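Local coordinates for mandelate racemase/muconate lactonizing enzyme family protein (Azoarcus sp., PDB 2QDE) that belongs to the mandelate racemase/muconate lactonizing enzyme family of the enolase superfamily and carries a barium ion in its metal site, at residues K7-P12 against K37-E42. Sequence-based numbering, arbitrary orientation.
Sequences KVEVIP and KLHSDE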
ATOM      1  N   LYS A   7     -18.918 -45.790 -19.088  1.00 23.68           N
ATOM      2  CA  LYS A   7     -18.477 -45.480 -20.436  1.00 22.51           C
ATOM      3  C   LYS A   7     -18.429 -43.976 -20.673  1.00 22.38           C
ATOM      4  O   LYS A   7     -19.364 -43.252 -20.342  1.00 20.17           O
ATOM      5  CB  LYS A   7     -19.427 -46.159 -21.427  1.00 24.44           C
ATOM      6  CG  LYS A   7     -19.063 -46.069 -22.896  1.00 26.85           C
ATOM      7  CD  LYS A   7     -20.052 -46.934 -23.692  1.00 29.94           C
ATOM      8  CE  LYS A   7     -20.195 -46.468 -25.132  1.00 33.36           C
ATOM      9  NZ  LYS A   7     -21.306 -47.188 -25.841  1.00 34.74           N
ATOM     10  N   VAL A   8     -17.322 -43.511 -21.243  1.00 20.89           N
ATOM     11  CA  VAL A   8     -17.163 -42.098 -21.534  1.00 19.87           C
ATOM     12  C   VAL A   8     -17.015 -41.946 -23.042  1.00 21.64           C
ATOM     13  O   VAL A   8     -16.100 -42.513 -23.650  1.00 21.58           O
ATOM     14  CB  VAL A   8     -15.929 -41.523 -20.804  1.00 19.64           C
ATOM     15  CG1 VAL A   8     -15.763 -40.053 -21.129  1.00 19.00           C
ATOM     16  CG2 VAL A   8     -16.090 -41.720 -19.306  1.00 17.82           C
ATOM     17  N   GLU A   9     -17.923 -41.185 -23.644  1.00 20.70           N
ATOM     18  CA  GLU A   9     -17.924 -40.977 -25.087  1.00 22.01           C
ATOM     19  C   GLU A   9     -17.872 -39.509 -25.511  1.00 21.83           C
ATOM     20  O   GLU A   9     -18.698 -38.702 -25.086  1.00 21.14           O
ATOM     21  CB  GLU A   9     -19.168 -41.649 -25.688  1.00 22.47           C
ATOM     22  CG  GLU A   9     -19.507 -41.220 -27.105  1.00 24.09           C
ATOM     23  CD  GLU A   9     -20.751 -41.907 -27.631  1.00 26.63           C
ATOM     24  OE1 GLU A   9     -21.567 -42.371 -26.804  1.00 26.90           O
ATOM     25  OE2 GLU A   9     -20.925 -41.973 -28.868  1.00 28.31           O
ATOM     26  N   VAL A  10     -16.902 -39.182 -26.366  1.00 20.10           N
ATOM     27  CA  VAL A  10     -16.728 -37.822 -26.869  1.00 20.69           C
ATOM     28  C   VAL A  10     -16.901 -37.791 -28.382  1.00 20.12           C
ATOM     29  O   VAL A  10     -16.157 -38.444 -29.109  1.00 21.26           O
ATOM     30  CB  VAL A  10     -15.333 -37.267 -26.516  1.00 19.24           C
ATOM     31  CG1 VAL A  10     -15.188 -35.854 -27.057  1.00 19.65           C
ATOM     32  CG2 VAL A  10     -15.141 -37.278 -25.008  1.00 19.72           C
ATOM     33  N   ILE A  11     -17.887 -37.025 -28.841  1.00 19.76           N
ATOM     34  CA  ILE A  11     -18.213 -36.906 -30.257  1.00 19.13           C
ATOM     35  C   ILE A  11     -17.842 -35.545 -30.836  1.00 20.13           C
ATOM     36  O   ILE A  11     -18.364 -34.513 -30.404  1.00 20.17           O
ATOM     37  CB  ILE A  11     -19.732 -37.093 -30.484  1.00 20.86           C
ATOM     38  CG1 ILE A  11     -20.215 -38.354 -29.771  1.00 19.39           C
ATOM     39  CG2 ILE A  11     -20.037 -37.142 -31.972  1.00 18.70           C
ATOM     40  CD1 ILE A  11     -21.712 -38.466 -29.703  1.00 21.82           C
ATOM     41  N   PRO A  12     -16.945 -35.521 -31.837  1.00 19.75           N
ATOM     42  CA  PRO A  12     -16.542 -34.251 -32.451  1.00 19.78           C
ATOM     43  C   PRO A  12     -17.551 -33.831 -33.524  1.00 20.91           C
ATOM     44  O   PRO A  12     -17.793 -34.571 -34.481  1.00 20.06           O
ATOM     45  CB  PRO A  12     -15.179 -34.584 -33.043  1.00 20.38           C
ATOM     46  CG  PRO A  12     -15.382 -36.003 -33.512  1.00 20.39           C
ATOM     47  CD  PRO A  12     -16.143 -36.645 -32.363  1.00 18.99           C
ATOM     48  N   LYS A  37     -20.842 -37.772 -23.627  1.00 18.39           N
ATOM     49  CA  LYS A  37     -21.849 -38.675 -23.103  1.00 18.68           C
ATOM     50  C   LYS A  37     -21.221 -39.500 -22.000  1.00 19.17           C
ATOM     51  O   LYS A  37     -20.217 -40.180 -22.222  1.00 20.33           O
ATOM     52  CB  LYS A  37     -22.393 -39.610 -24.190  1.00 20.13           C
ATOM     53  CG  LYS A  37     -23.347 -38.948 -25.160  1.00 19.70           C
ATOM     54  CD  LYS A  37     -23.917 -39.962 -26.148  1.00 22.41           C
ATOM     55  CE  LYS A  37     -24.807 -39.288 -27.192  1.00 22.25           C
ATOM     56  NZ  LYS A  37     -25.297 -40.269 -28.216  1.00 24.76           N
ATOM     57  N   LEU A  38     -21.801 -39.417 -20.808  1.00 17.90           N
ATOM     58  CA  LEU A  38     -21.331 -40.186 -19.668  1.00 18.06           C
ATOM     59  C   LEU A  38     -22.378 -41.265 -19.417  1.00 18.92           C
ATOM     60  O   LEU A  38     -23.439 -40.999 -18.847  1.00 18.85           O
ATOM     61  CB  LEU A  38     -21.183 -39.298 -18.431  1.00 16.61           C
ATOM     62  CG  LEU A  38     -20.189 -38.133 -18.506  1.00 17.51           C
ATOM     63  CD1 LEU A  38     -20.076 -37.494 -17.124  1.00 19.23           C
ATOM     64  CD2 LEU A  38     -18.825 -38.626 -18.977  1.00 16.77           C
ATOM     65  N   HIS A  39     -22.079 -42.480 -19.869  1.00 19.97           N
ATOM     66  CA  HIS A  39     -22.992 -43.606 -19.711  1.00 20.78           C
ATOM     67  C   HIS A  39     -22.923 -44.239 -18.330  1.00 20.19           C
ATOM     68  O   HIS A  39     -21.841 -44.556 -17.847  1.00 21.14           O
ATOM     69  CB  HIS A  39     -22.681 -44.687 -20.745  1.00 20.33           C
ATOM     70  CG  HIS A  39     -22.809 -44.228 -22.162  1.00 21.10           C
ATOM     71  ND1 HIS A  39     -21.829 -43.500 -22.803  1.00 21.33           N
ATOM     72  CD2 HIS A  39     -23.810 -44.385 -23.061  1.00 19.58           C
ATOM     73  CE1 HIS A  39     -22.221 -43.227 -24.035  1.00 20.74           C
ATOM     74  NE2 HIS A  39     -23.419 -43.753 -24.216  1.00 22.79           N
ATOM     75  N   SER A  40     -24.077 -44.439 -17.701  1.00 22.18           N
ATOM     76  CA  SER A  40     -24.118 -45.068 -16.384  1.00 23.03           C
ATOM     77  C   SER A  40     -24.478 -46.547 -16.537  1.00 24.88           C
ATOM     78  O   SER A  40     -24.897 -46.988 -17.612  1.00 23.85           O
ATOM     79  CB  SER A  40     -25.159 -44.398 -15.492  1.00 23.70           C
ATOM     80  OG  SER A  40     -26.462 -44.804 -15.852  1.00 25.06           O
ATOM     81  N   ASP A  41     -24.335 -47.303 -15.454  1.00 25.74           N
ATOM     82  CA  ASP A  41     -24.633 -48.732 -15.475  1.00 28.29           C
ATOM     83  C   ASP A  41     -26.117 -49.048 -15.318  1.00 29.07           C
ATOM     84  O   ASP A  41     -26.523 -50.209 -15.370  1.00 29.95           O
ATOM     85  CB  ASP A  41     -23.824 -49.451 -14.395  1.00 28.07           C
ATOM     86  CG  ASP A  41     -24.027 -48.853 -13.020  1.00 30.17           C
ATOM     87  OD1 ASP A  41     -24.597 -47.744 -12.920  1.00 31.22           O
ATOM     88  OD2 ASP A  41     -23.603 -49.488 -12.031  1.00 32.22           O
ATOM     89  N   GLU A  42     -26.934 -48.020 -15.132  1.00 29.53           N
ATOM     90  CA  GLU A  42     -28.366 -48.237 -14.996  1.00 30.35           C
ATOM     91  C   GLU A  42     -29.151 -47.548 -16.116  1.00 30.53           C
ATOM     92  O   GLU A  42     -30.231 -46.998 -15.888  1.00 32.23           O
ATOM     93  CB  GLU A  42     -28.842 -47.771 -13.608  1.00 32.41           C
ATOM     94  CG  GLU A  42     -28.487 -48.780 -12.496  1.00 35.64           C
ATOM     95  CD  GLU A  42     -28.714 -48.264 -11.073  1.00 38.03           C
ATOM     96  OE1 GLU A  42     -29.805 -47.721 -10.787  1.00 38.45           O
ATOM     97  OE2 GLU A  42     -27.802 -48.418 -10.227  1.00 39.59           O
TER
HETATM   98  O   HOH W   1     -23.358 -41.687 -29.646  1.00 32.35           O
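Lys7 and His39 form a hydrogen-bonded pair between two antiparallel strands, as do Glu9 and Lys37, with Val8 and Leu38 the non-hydrogen-bonded pair between them. Glu9 N donates to Lys37 O at 2.9 Å, nearly straight at 167°, and Lys37 N returns a bond to Glu9 O at 2.8 Å. His39 N reaches Lys7 O at 2.9 Å; the ring atom ND1 of His39 adds only a weak bond to that same oxygen, which lies at the ring's edge. Lys7 CG stands anti to its backbone nitrogen (chi1 -174°), and the extended chain runs alongside the imidazole, bringing CE over one face in a CH-pi contact, 4.2 Å from the ring centroid. Glu9 OE1 comes to the ring edge instead, 3.0 Å from His39 CE1, with carboxylate and ring only 18° from coplanar. These strands, 5-15 and 31-40, are the central pair of the antiparallel sheet in the N-terminal capping domain of the enolase superfamily. Val8 and Leu38 point to the face opposite Lys7, Glu9, Lys37 and His39; Val8 CG1 lies 4.0 Å from Leu38 CD2, and Val8 also packs on Ile69 of helix 62-78. Back beside Glu9, Lys37 lays its methylenes along the carboxylate, CD 3.4 Å from Glu9 OE1, while its ammonium salt-bridges Glu371; a water links Lys37 NZ to Glu9 OE2, and Ile11 CD1 touches Lys37 CE.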